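Local coordinates for protein dTDP-4-dehydrorhamnose reductase (Sulfolobus tokodaii, PDB 2GGS) that probably reduces dTDP-4-dehydrorhamnose to dTDP-rhamnose, binding NADPH in a Rossmann-type fold, at residues L49-I54 and H90-G95; I102-D108 and S146-S152; F160-Y165 and L217-I221. All blocks are in the same frame, centred on the assembly; numbering follows the deposited sequence.

Contact 1: residues L49-I54 and H90-G95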
loop_
_atom_site.group_PDB
_atom_site.type_symbol
_atom_site.label_atom_id
_atom_site.label_comp_id
_atom_site.label_asym_id
_atom_site.label_seq_id
_atom_site.Cartn_x
_atom_site.Cartn_y
_atom_site.Cartn_z
ATOM N N LEU A 49 -4.772 19.869 -7.579
ATOM C CA LEU A 49 -3.800 19.187 -6.691
ATOM C C LEU A 49 -2.624 20.081 -6.310
ATOM O O LEU A 49 -2.333 20.268 -5.113
ATOM C CB LEU A 49 -3.316 17.884 -7.337
ATOM C CG LEU A 49 -2.112 17.193 -6.679
ATOM C CD1 LEU A 49 -2.543 16.693 -5.285
ATOM C CD2 LEU A 49 -1.654 16.050 -7.566
ATOM N N GLU A 50 -1.922 20.626 -7.308
ATOM C CA GLU A 50 -0.780 21.465 -7.022
ATOM C C GLU A 50 -1.155 22.695 -6.176
ATOM O O GLU A 50 -0.443 23.057 -5.241
ATOM C CB GLU A 50 -0.042 21.870 -8.303
ATOM C CG GLU A 50 0.517 20.676 -9.097
ATOM C CD GLU A 50 1.514 21.069 -10.199
ATOM O OE1 GLU A 50 2.317 21.999 -10.024
ATOM O OE2 GLU A 50 1.474 20.452 -11.264
ATOM N N ASP A 51 -2.286 23.319 -6.498
ATOM C CA ASP A 51 -2.766 24.477 -5.748
ATOM C C ASP A 51 -3.037 24.101 -4.301
ATOM O O ASP A 51 -2.700 24.840 -3.390
ATOM C CB ASP A 51 -4.084 25.002 -6.334
ATOM C CG ASP A 51 -4.526 26.292 -5.651
ATOM O OD1 ASP A 51 -3.737 27.252 -5.641
ATOM O OD2 ASP A 51 -5.629 26.312 -5.088
ATOM N N PHE A 52 -3.600 22.919 -4.099
ATOM C CA PHE A 52 -3.975 22.457 -2.754
ATOM C C PHE A 52 -2.724 22.311 -1.909
ATOM O O PHE A 52 -2.674 22.771 -0.751
ATOM C CB PHE A 52 -4.747 21.136 -2.857
ATOM C CG PHE A 52 -5.279 20.654 -1.551
ATOM C CD1 PHE A 52 -6.500 21.120 -1.061
ATOM C CD2 PHE A 52 -4.528 19.791 -0.769
ATOM C CE1 PHE A 52 -6.985 20.671 0.178
ATOM C CE2 PHE A 52 -5.000 19.377 0.482
ATOM C CZ PHE A 52 -6.206 19.806 0.948
ATOM N N ILE A 53 -1.687 21.709 -2.509
ATOM C CA ILE A 53 -0.448 21.477 -1.795
ATOM C C ILE A 53 0.215 22.792 -1.423
ATOM O O ILE A 53 0.651 22.971 -0.286
ATOM C CB ILE A 53 0.493 20.560 -2.628
ATOM C CG1 ILE A 53 -0.054 19.117 -2.604
ATOM C CG2 ILE A 53 1.939 20.594 -2.089
ATOM C CD1 ILE A 53 0.566 18.170 -3.632
ATOM N N ILE A 54 0.272 23.703 -2.397
ATOM C CA ILE A 54 0.934 24.985 -2.204
ATOM C C ILE A 54 0.183 25.848 -1.176
ATOM O O ILE A 54 0.821 26.550 -0.382
ATOM C CB ILE A 54 1.186 25.702 -3.555
ATOM C CG1 ILE A 54 2.172 24.863 -4.392
ATOM C CG2 ILE A 54 1.743 27.137 -3.338
ATOM C CD1 ILE A 54 2.186 25.159 -5.852
ATOM N N HIS A 90 3.022 15.439 -10.166
ATOM C CA HIS A 90 2.503 16.714 -9.722
ATOM C C HIS A 90 2.616 16.914 -8.208
ATOM O O HIS A 90 2.829 18.006 -7.741
ATOM C CB HIS A 90 1.075 16.865 -10.254
ATOM C CG HIS A 90 1.036 16.947 -11.743
ATOM N ND1 HIS A 90 1.289 18.127 -12.408
ATOM C CD2 HIS A 90 0.829 16.010 -12.702
ATOM C CE1 HIS A 90 1.210 17.920 -13.714
ATOM N NE2 HIS A 90 0.952 16.645 -13.924
ATOM N N ILE A 91 2.492 15.839 -7.441
ATOM C CA ILE A 91 2.772 15.909 -6.030
ATOM C C ILE A 91 4.231 16.325 -5.773
ATOM O O ILE A 91 4.499 17.211 -4.984
ATOM C CB ILE A 91 2.479 14.541 -5.362
ATOM C CG1 ILE A 91 0.968 14.281 -5.384
ATOM C CG2 ILE A 91 3.018 14.543 -3.934
ATOM C CD1 ILE A 91 0.609 12.847 -4.879
ATOM N N VAL A 92 5.156 15.704 -6.485
ATOM C CA VAL A 92 6.581 16.050 -6.365
ATOM C C VAL A 92 6.840 17.526 -6.763
ATOM O O VAL A 92 7.532 18.245 -6.040
ATOM C CB VAL A 92 7.447 15.089 -7.166
ATOM C CG1 VAL A 92 8.884 15.600 -7.252
ATOM C CG2 VAL A 92 7.386 13.698 -6.489
ATOM N N ARG A 93 6.243 17.958 -7.883
ATOM C CA ARG A 93 6.468 19.322 -8.365
ATOM C C ARG A 93 6.006 20.394 -7.368
ATOM O O ARG A 93 6.782 21.281 -6.975
ATOM C CB ARG A 93 5.812 19.543 -9.725
ATOM C CG ARG A 93 6.257 20.858 -10.324
ATOM C CD ARG A 93 5.947 20.895 -11.783
ATOM N NE ARG A 93 4.515 20.905 -12.039
ATOM C CZ ARG A 93 4.000 21.134 -13.245
ATOM N NH1 ARG A 93 4.813 21.372 -14.263
ATOM N NH2 ARG A 93 2.691 21.143 -13.445
ATOM N N ALA A 94 4.744 20.302 -6.962
ATOM C CA ALA A 94 4.186 21.189 -5.929
ATOM C C ALA A 94 4.882 21.087 -4.586
ATOM O O ALA A 94 5.148 22.118 -3.934
ATOM C CB ALA A 94 2.701 20.933 -5.786
ATOM N N GLY A 95 5.185 19.857 -4.159
ATOM C CA GLY A 95 5.987 19.635 -2.977
ATOM C C GLY A 95 7.305 20.402 -3.013
ATOM O O GLY A 95 7.743 20.913 -1.989
#
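Glu-50 reaches across from helix 46-56 and joins two donors on helix 77-97, His-90 and Arg-93. Its OE2 takes both of the short bonds. Arg-93 NH2 lies 2.6 Å from Glu-50 OE2, in the guanidinium plane and on the syn lone pair. His-90 ND1 also lies 2.6 Å from Glu-50 OE2, but comes from the anti side, 22° out of the carboxylate plane. That bond is nearly straight and in the plane of the imidazole. Arg-93 NE adds a longer bond of 3.2 Å to Glu-50 OE1. Arg-93 therefore grips the carboxylate side-on, with one nitrogen for each oxygen, although the two planes are turned 54° apart. These bonds fix the rotation of the carboxylate. Glu-50 would favour a protonated His-90, but Arg-93 on the same oxygen probably offsets this.

Behind this cluster the helices come close at Ala-94. Its CB sits 3.7 Å from Glu-50 CA and also touches Ile-53 CG2. The small methyl lets the Glu-50 backbone come near. Leu-49 CD2 rests 3.8 Å from Ile-91 CG1. Leu-49 CG is anti to its backbone N (chi1 169°), which carries CD2 to the flank of helix 77-97, beside His-90 CB. Ile-53 CD1 lies over the Ile-91 backbone, 4.0 Å from Ile-91 CA.

Further out, the His-90 ring stacks with Phe-46. Ile-53 and Ile-91 both rest on Ile-61 of strand 60-63. Leu-49 also touches Leu-43, an NADPH-binding residue. The short helix axes approach to 8.8 Å. The arrangement is that of two neighbouring helices on one face of the parallel sheet of a Rossmann fold, with an apolar seam on the sheet side and a salt bridge with a His-carboxylate bond at its outer edge.

Contact 2: residues I102-D108 and S146-S152. With NDP (NADPH dihydro-nicotinamide-adenine-dinucleotide phosphate), chain C.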
loop_
_atom_site.group_PDB
_atom_site.type_symbol
_atom_site.label_atom_id
_atom_site.label_comp_id
_atom_site.label_asym_id
_atom_site.label_seq_id
_atom_site.Cartn_x
_atom_site.Cartn_y
_atom_site.Cartn_z
ATOM N N ILE A 102 8.643 14.379 1.028
ATOM C CA ILE A 102 7.693 13.542 0.290
ATOM C C ILE A 102 7.918 12.059 0.616
ATOM O O ILE A 102 9.038 11.550 0.473
ATOM C CB ILE A 102 7.846 13.767 -1.197
ATOM C CG1 ILE A 102 7.464 15.228 -1.535
ATOM C CG2 ILE A 102 6.993 12.733 -1.996
ATOM C CD1 ILE A 102 7.239 15.470 -2.957
ATOM N N VAL A 103 6.865 11.385 1.074
ATOM C CA VAL A 103 6.918 9.936 1.371
ATOM C C VAL A 103 5.909 9.243 0.471
ATOM O O VAL A 103 4.694 9.500 0.588
ATOM C CB VAL A 103 6.568 9.625 2.874
ATOM C CG1 VAL A 103 6.593 8.095 3.125
ATOM C CG2 VAL A 103 7.517 10.377 3.812
ATOM N N HIS A 104 6.385 8.394 -0.439
ATOM C CA HIS A 104 5.504 7.833 -1.441
ATOM C C HIS A 104 5.366 6.324 -1.162
ATOM O O HIS A 104 6.363 5.643 -0.932
ATOM C CB HIS A 104 6.089 8.037 -2.853
ATOM C CG HIS A 104 5.362 7.245 -3.886
ATOM N ND1 HIS A 104 4.054 7.533 -4.232
ATOM C CD2 HIS A 104 5.706 6.135 -4.587
ATOM C CE1 HIS A 104 3.629 6.635 -5.098
ATOM N NE2 HIS A 104 4.616 5.788 -5.352
ATOM N N ILE A 105 4.143 5.810 -1.218
ATOM C CA ILE A 105 3.933 4.392 -0.909
ATOM C C ILE A 105 3.875 3.579 -2.191
ATOM O O ILE A 105 3.176 3.934 -3.146
ATOM C CB ILE A 105 2.650 4.176 -0.060
ATOM C CG1 ILE A 105 2.616 5.110 1.179
ATOM C CG2 ILE A 105 2.539 2.666 0.321
ATOM C CD1 ILE A 105 3.825 5.012 2.123
ATOM N N SER A 106 4.636 2.478 -2.239
ATOM C CA SER A 106 4.670 1.644 -3.415
ATOM C C SER A 106 4.390 0.169 -3.075
ATOM O O SER A 106 3.888 -0.147 -1.987
ATOM C CB SER A 106 5.982 1.839 -4.193
ATOM O OG SER A 106 5.952 1.223 -5.487
ATOM N N THR A 107 4.662 -0.707 -4.035
ATOM C CA THR A 107 4.122 -2.082 -4.003
ATOM C C THR A 107 5.140 -3.153 -4.396
ATOM O O THR A 107 5.990 -2.949 -5.264
ATOM C CB THR A 107 2.837 -2.199 -4.903
ATOM O OG1 THR A 107 2.336 -3.549 -4.883
ATOM C CG2 THR A 107 3.138 -1.776 -6.355
ATOM N N ASP A 108 4.973 -4.335 -3.794
ATOM C CA ASP A 108 5.681 -5.540 -4.169
ATOM C C ASP A 108 5.365 -6.028 -5.589
ATOM O O ASP A 108 6.148 -6.763 -6.180
ATOM C CB ASP A 108 5.412 -6.644 -3.112
ATOM C CG ASP A 108 3.949 -7.049 -3.006
ATOM O OD1 ASP A 108 3.036 -6.214 -3.250
ATOM O OD2 ASP A 108 3.699 -8.224 -2.640
ATOM N N SER A 146 13.422 12.437 -1.177
ATOM C CA SER A 146 12.110 11.770 -0.957
ATOM C C SER A 146 12.361 10.347 -0.453
ATOM O O SER A 146 13.471 9.840 -0.583
ATOM C CB SER A 146 11.286 11.683 -2.237
ATOM O OG SER A 146 11.825 10.710 -3.095
ATOM N N LEU A 147 11.315 9.722 0.070
ATOM C CA LEU A 147 11.375 8.323 0.534
ATOM C C LEU A 147 10.266 7.535 -0.182
ATOM O O LEU A 147 9.110 7.967 -0.164
ATOM C CB LEU A 147 11.098 8.260 2.041
ATOM C CG LEU A 147 11.176 6.870 2.658
ATOM C CD1 LEU A 147 12.596 6.279 2.465
ATOM C CD2 LEU A 147 10.755 6.942 4.124
ATOM N N ILE A 148 10.638 6.397 -0.774
ATOM C CA ILE A 148 9.685 5.446 -1.377
ATOM C C ILE A 148 9.647 4.272 -0.400
ATOM O O ILE A 148 10.691 3.679 -0.071
ATOM C CB ILE A 148 10.114 4.948 -2.775
ATOM C CG1 ILE A 148 9.971 6.071 -3.820
ATOM C CG2 ILE A 148 9.304 3.702 -3.190
ATOM C CD1 ILE A 148 10.821 5.851 -5.058
ATOM N N ILE A 149 8.442 3.946 0.058
ATOM C CA ILE A 149 8.246 2.788 0.934
ATOM C C ILE A 149 7.515 1.718 0.143
ATOM O O ILE A 149 6.361 1.924 -0.217
ATOM C CB ILE A 149 7.426 3.158 2.191
ATOM C CG1 ILE A 149 8.078 4.276 3.028
ATOM C CG2 ILE A 149 7.210 1.901 3.037
ATOM C CD1 ILE A 149 7.269 4.632 4.271
ATOM N N ARG A 150 8.176 0.582 -0.140
ATOM C CA ARG A 150 7.463 -0.500 -0.838
ATOM C C ARG A 150 6.865 -1.422 0.222
ATOM O O ARG A 150 7.516 -1.774 1.197
ATOM C CB ARG A 150 8.376 -1.316 -1.726
ATOM C CG ARG A 150 9.092 -0.509 -2.809
ATOM C CD ARG A 150 9.542 -1.440 -3.955
ATOM N NE ARG A 150 10.259 -0.745 -5.025
ATOM C CZ ARG A 150 11.580 -0.832 -5.218
ATOM N NH1 ARG A 150 12.349 -1.572 -4.400
ATOM N NH2 ARG A 150 12.139 -0.173 -6.223
ATOM N N THR A 151 5.631 -1.834 -0.005
ATOM C CA THR A 151 4.941 -2.717 0.958
ATOM C C THR A 151 4.149 -3.781 0.189
ATOM O O THR A 151 4.111 -3.770 -1.060
ATOM C CB THR A 151 4.113 -1.903 1.958
ATOM O OG1 THR A 151 3.686 -2.713 3.064
ATOM C CG2 THR A 151 2.913 -1.288 1.293
ATOM N N SER A 152 3.523 -4.684 0.929
ATOM C CA SER A 152 2.912 -5.874 0.335
ATOM C C SER A 152 1.611 -6.191 1.066
ATOM O O SER A 152 1.589 -6.210 2.287
ATOM C CB SER A 152 3.883 -7.053 0.459
ATOM O OG SER A 152 3.294 -8.266 0.058
HETATM P PA NDP C . -7.096 1.650 -0.690
HETATM O O1A NDP C . -7.645 1.053 -1.918
HETATM O O2A NDP C . -7.779 1.216 0.551
HETATM O O5B NDP C . -7.123 3.229 -0.740
HETATM C C5B NDP C . -6.911 3.918 -1.959
HETATM C C4B NDP C . -6.964 5.382 -1.605
HETATM O O4B NDP C . -6.607 6.116 -2.779
HETATM C C3B NDP C . -8.329 5.836 -1.113
HETATM O O3B NDP C . -8.143 6.725 -0.044
HETATM C C2B NDP C . -8.861 6.586 -2.341
HETATM O O2B NDP C . -9.730 7.587 -1.907
HETATM C C1B NDP C . -7.560 7.164 -2.880
HETATM N N9A NDP C . -7.696 7.560 -4.285
HETATM C C8A NDP C . -7.836 6.738 -5.363
HETATM N N7A NDP C . -7.957 7.514 -6.478
HETATM C C5A NDP C . -7.897 8.800 -6.092
HETATM C C6A NDP C . -7.982 10.005 -6.799
HETATM N N6A NDP C . -8.264 10.002 -8.132
HETATM N N1A NDP C . -7.908 11.159 -6.067
HETATM C C2A NDP C . -7.735 11.191 -4.689
HETATM N N3A NDP C . -7.670 10.002 -4.003
HETATM C C4A NDP C . -7.756 8.847 -4.703
HETATM O O3 NDP C . -5.516 1.293 -0.780
HETATM P PN NDP C . -4.543 0.861 0.444
HETATM O O1N NDP C . -4.701 1.665 1.635
HETATM O O2N NDP C . -4.710 -0.610 0.479
HETATM O O5D NDP C . -3.129 1.132 -0.254
HETATM C C5D NDP C . -2.314 2.220 0.170
HETATM C C4D NDP C . -1.053 2.335 -0.676
HETATM O O4D NDP C . -0.323 1.137 -0.545
HETATM C C3D NDP C . -1.303 2.524 -2.170
HETATM O O3D NDP C . -0.229 3.314 -2.603
HETATM C C2D NDP C . -1.184 1.132 -2.739
HETATM O O2D NDP C . -0.838 1.183 -4.113
HETATM C C1D NDP C . -0.050 0.587 -1.836
HETATM N N1N NDP C . -0.080 -0.880 -1.791
HETATM C C2N NDP C . -1.280 -1.486 -1.532
HETATM C C3N NDP C . -1.367 -2.848 -1.282
HETATM C C7N NDP C . -2.706 -3.449 -1.000
HETATM O O7N NDP C . -2.829 -4.852 -0.981
HETATM N N7N NDP C . -3.756 -2.658 -0.789
HETATM C C4N NDP C . -0.123 -3.718 -1.304
HETATM C C5N NDP C . 1.147 -2.971 -1.633
HETATM C C6N NDP C . 1.104 -1.588 -1.846
HETATM P P2B NDP C . -11.378 7.435 -2.024
HETATM O O1X NDP C . -11.842 8.464 -1.073
HETATM O O2X NDP C . -11.764 6.042 -1.654
HETATM O O3X NDP C . -11.832 7.706 -3.481
#
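Ile-149 CD1 nests against two neighbouring bumps of strand 101-107, Val-103 CG1 at 3.7 Å and Ile-105 CD1 at 4.1 Å. Ile-105 and Ile-149 lie side by side and point the same way. Helix 186-199 covers this face, with Ile-193 on both isoleucines. On the face with His-104 and Arg-150, Ile-148 CG2 rests on Ser-106 CB, and helix 129-141 packs outside. Glu-138 of that helix binds both Ser-106 OG and Arg-150 NE.

The backbones are the two parallel strands of the beta-alpha-beta unit 101-107, 129-141, 147-151 of the Rossmann-type sheet. Toward the C-terminal end the bonds tilt, most at Thr-151 N, which meets Ser-106 O from above the carbonyl plane, 54° out of it. The same Ser-106 O lies 3.1 Å from NADPH C6N. Thr-151 O lies 3.1 Å from NADPH C5N. Thr-107 CB and Thr-151 CG2 both approach C6N. Thr-107 OG1 is anti to the backbone N (chi1 179°), which sets it near C5N; it is hydrogen-bonded to Tyr-109 N. Ile-105 CG2 packs against the nicotinamide ribose, 3.4 Å from NADPH O4D.

At the C-terminal end of the pairing, Ser-152 OG donates to Asp-108 OD2 at 2.7 Å, from above the carboxylate plane. Ser-248 and Ser-182 add further bonds to this pair.

Hydrocarbon fills the face of Val-103, Ile-105 and Ile-149, while polar groups gather on the other face and at the C-terminal end. Ser-106 O and Thr-151 O face the C5N–C6N edge, near the ring plane, and would probably favour positive charge there, as when NADPH gives up its hydride.

Contact 3: residues F160-Y165 and L217-I221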
loop_
_atom_site.group_PDB
_atom_site.type_symbol
_atom_site.label_atom_id
_atom_site.label_comp_id
_atom_site.label_asym_id
_atom_site.label_seq_id
_atom_site.Cartn_x
_atom_site.Cartn_y
_atom_site.Cartn_z
ATOM N N PHE A 160 -6.731 -9.764 1.137
ATOM C CA PHE A 160 -7.004 -11.205 1.133
ATOM C C PHE A 160 -7.559 -11.767 2.465
ATOM O O PHE A 160 -8.529 -12.563 2.426
ATOM C CB PHE A 160 -5.738 -11.944 0.675
ATOM C CG PHE A 160 -5.916 -13.427 0.544
ATOM C CD1 PHE A 160 -6.793 -13.951 -0.394
ATOM C CD2 PHE A 160 -5.202 -14.290 1.347
ATOM C CE1 PHE A 160 -6.959 -15.346 -0.523
ATOM C CE2 PHE A 160 -5.354 -15.674 1.205
ATOM C CZ PHE A 160 -6.228 -16.186 0.283
ATOM N N PRO A 161 -6.972 -11.410 3.638
ATOM C CA PRO A 161 -7.506 -12.032 4.863
ATOM C C PRO A 161 -8.987 -11.792 5.086
ATOM O O PRO A 161 -9.677 -12.675 5.590
ATOM C CB PRO A 161 -6.703 -11.368 5.974
ATOM C CG PRO A 161 -5.367 -11.067 5.312
ATOM C CD PRO A 161 -5.799 -10.559 3.966
ATOM N N ILE A 162 -9.460 -10.617 4.679
ATOM C CA ILE A 162 -10.876 -10.300 4.786
ATOM C C ILE A 162 -11.735 -11.116 3.826
ATOM O O ILE A 162 -12.784 -11.651 4.238
ATOM C CB ILE A 162 -11.117 -8.766 4.684
ATOM C CG1 ILE A 162 -11.026 -8.182 6.086
ATOM C CG2 ILE A 162 -12.511 -8.470 4.112
ATOM C CD1 ILE A 162 -12.247 -8.546 6.958
ATOM N N TYR A 163 -11.307 -11.226 2.572
ATOM C CA TYR A 163 -11.971 -12.080 1.595
ATOM C C TYR A 163 -12.065 -13.514 2.146
ATOM O O TYR A 163 -13.126 -14.131 2.083
ATOM C CB TYR A 163 -11.242 -12.069 0.258
ATOM C CG TYR A 163 -11.506 -13.279 -0.594
ATOM C CD1 TYR A 163 -12.710 -13.421 -1.322
ATOM C CD2 TYR A 163 -10.563 -14.289 -0.679
ATOM C CE1 TYR A 163 -12.944 -14.561 -2.107
ATOM C CE2 TYR A 163 -10.778 -15.414 -1.450
ATOM C CZ TYR A 163 -11.971 -15.552 -2.164
ATOM O OH TYR A 163 -12.126 -16.707 -2.918
ATOM N N VAL A 164 -10.971 -14.017 2.717
ATOM C CA VAL A 164 -10.980 -15.370 3.323
ATOM C C VAL A 164 -12.009 -15.480 4.450
ATOM O O VAL A 164 -12.820 -16.426 4.481
ATOM C CB VAL A 164 -9.591 -15.785 3.895
ATOM C CG1 VAL A 164 -9.688 -17.142 4.570
ATOM C CG2 VAL A 164 -8.542 -15.872 2.793
ATOM N N TYR A 165 -11.966 -14.534 5.389
ATOM C CA TYR A 165 -12.833 -14.569 6.587
ATOM C C TYR A 165 -14.297 -14.563 6.171
ATOM O O TYR A 165 -15.080 -15.412 6.629
ATOM C CB TYR A 165 -12.544 -13.400 7.552
ATOM C CG TYR A 165 -13.386 -13.407 8.832
ATOM C CD1 TYR A 165 -12.999 -14.141 9.957
ATOM C CD2 TYR A 165 -14.565 -12.686 8.905
ATOM C CE1 TYR A 165 -13.785 -14.150 11.131
ATOM C CE2 TYR A 165 -15.349 -12.677 10.051
ATOM C CZ TYR A 165 -14.964 -13.410 11.159
ATOM O OH TYR A 165 -15.767 -13.386 12.278
ATOM N N LEU A 217 -1.979 -18.836 4.672
ATOM C CA LEU A 217 -2.637 -17.710 5.332
ATOM C C LEU A 217 -4.133 -17.954 5.495
ATOM O O LEU A 217 -4.688 -17.726 6.567
ATOM C CB LEU A 217 -2.378 -16.399 4.571
ATOM C CG LEU A 217 -3.019 -15.123 5.130
ATOM C CD1 LEU A 217 -2.663 -14.932 6.598
ATOM C CD2 LEU A 217 -2.552 -13.935 4.330
ATOM N N ALA A 218 -4.757 -18.463 4.431
ATOM C CA ALA A 218 -6.186 -18.721 4.410
ATOM C C ALA A 218 -6.547 -19.783 5.457
ATOM O O ALA A 218 -7.501 -19.611 6.201
ATOM C CB ALA A 218 -6.611 -19.156 3.018
ATOM N N LEU A 219 -5.742 -20.846 5.520
ATOM C CA LEU A 219 -5.980 -21.934 6.475
ATOM C C LEU A 219 -5.711 -21.516 7.922
ATOM O O LEU A 219 -6.406 -22.001 8.835
ATOM C CB LEU A 219 -5.156 -23.173 6.121
ATOM C CG LEU A 219 -5.589 -23.953 4.883
ATOM C CD1 LEU A 219 -4.649 -25.116 4.583
ATOM C CD2 LEU A 219 -7.009 -24.474 5.030
ATOM N N LYS A 220 -4.719 -20.641 8.138
ATOM C CA LYS A 220 -4.494 -20.053 9.466
ATOM C C LYS A 220 -5.722 -19.303 9.894
ATOM O O LYS A 220 -6.136 -19.459 11.057
ATOM C CB LYS A 220 -3.323 -19.055 9.538
ATOM C CG LYS A 220 -1.963 -19.657 9.539
ATOM C CD LYS A 220 -0.937 -18.551 9.769
ATOM C CE LYS A 220 -0.845 -18.220 11.254
ATOM N NZ LYS A 220 -0.387 -19.448 11.981
ATOM N N ILE A 221 -6.321 -18.495 9.002
ATOM C CA ILE A 221 -7.496 -17.764 9.446
ATOM C C ILE A 221 -8.715 -18.686 9.616
ATOM O O ILE A 221 -9.483 -18.499 10.554
ATOM C CB ILE A 221 -7.834 -16.394 8.733
ATOM C CG1 ILE A 221 -9.164 -16.431 7.997
ATOM C CG2 ILE A 221 -6.655 -15.684 8.012
ATOM C CD1 ILE A 221 -9.674 -15.100 7.691
#
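Ile-221 points at helix 160-169 and reaches deeper into it than any other side chain of 217-221. Its CB stands back from the other helix. The next atom, Ile-221 CG1, meets Val-164 CG1 at 3.5 Å. The tip, CD1, enters the groove between Pro-161 and Tyr-165. There Ile-221 CD1 lies 3.2 Å from Pro-161 O and 3.3 Å from Tyr-165 CB. Tyr-165 N is equally near. Pro-161 O and Tyr-165 N are hydrogen-bonded to each other within their helix, so the methyl lies beside a satisfied pair. These approaches are very tight. Ile-221 chi1 is 117°, away from any staggered position, so the exact placing of the tip is doubtful.

The remaining contacts are looser. Val-164 CG2 sits 3.8 Å from Ala-218 CB and also covers one face of the Phe-160 ring, one turn earlier in the same helix. Phe-160 meets Leu-217 CD2 at the ring edge, with CD2 to CD2 at 4.0 Å. The same Leu-217 methyl touches Pro-161 CG. Around them, Tyr-181 touches Phe-160 and Leu-217, and the Phe-225 ring meets Tyr-165 edge-to-face.

The helices cross at -51°, with 9.5 Å between the short axes. The contact ties helix 214-224 to the helix that begins just after Lys-158, an NADPH-binding residue. No hydrogen bond crosses between the two segments, so the join is apolar and depends on shape.

How the contacts relate
The three contacts follow one another along the chain. Contacts 1 and 2 touch: helix 77-97 leads into strand 101-107, and Val-92 CA lies 3.5 Å from Ile-102 CD1. Their centres are 18 Å apart. Contact 2 is the one that meets NADPH directly, at the nicotinamide end. Contact 1 stands further back, with the Leu-49 side chain about 8 Å from the cofactor. Contact 3 also comes to about 8 Å, at the Phe-160 side chain. Strand 147-151 is followed by helix 160-169, yet contacts 2 and 3 stay about 9 Å apart at their nearest atoms. Contacts 1 and 3 lie on opposite sides of the chain's centre, 39 Å between centres.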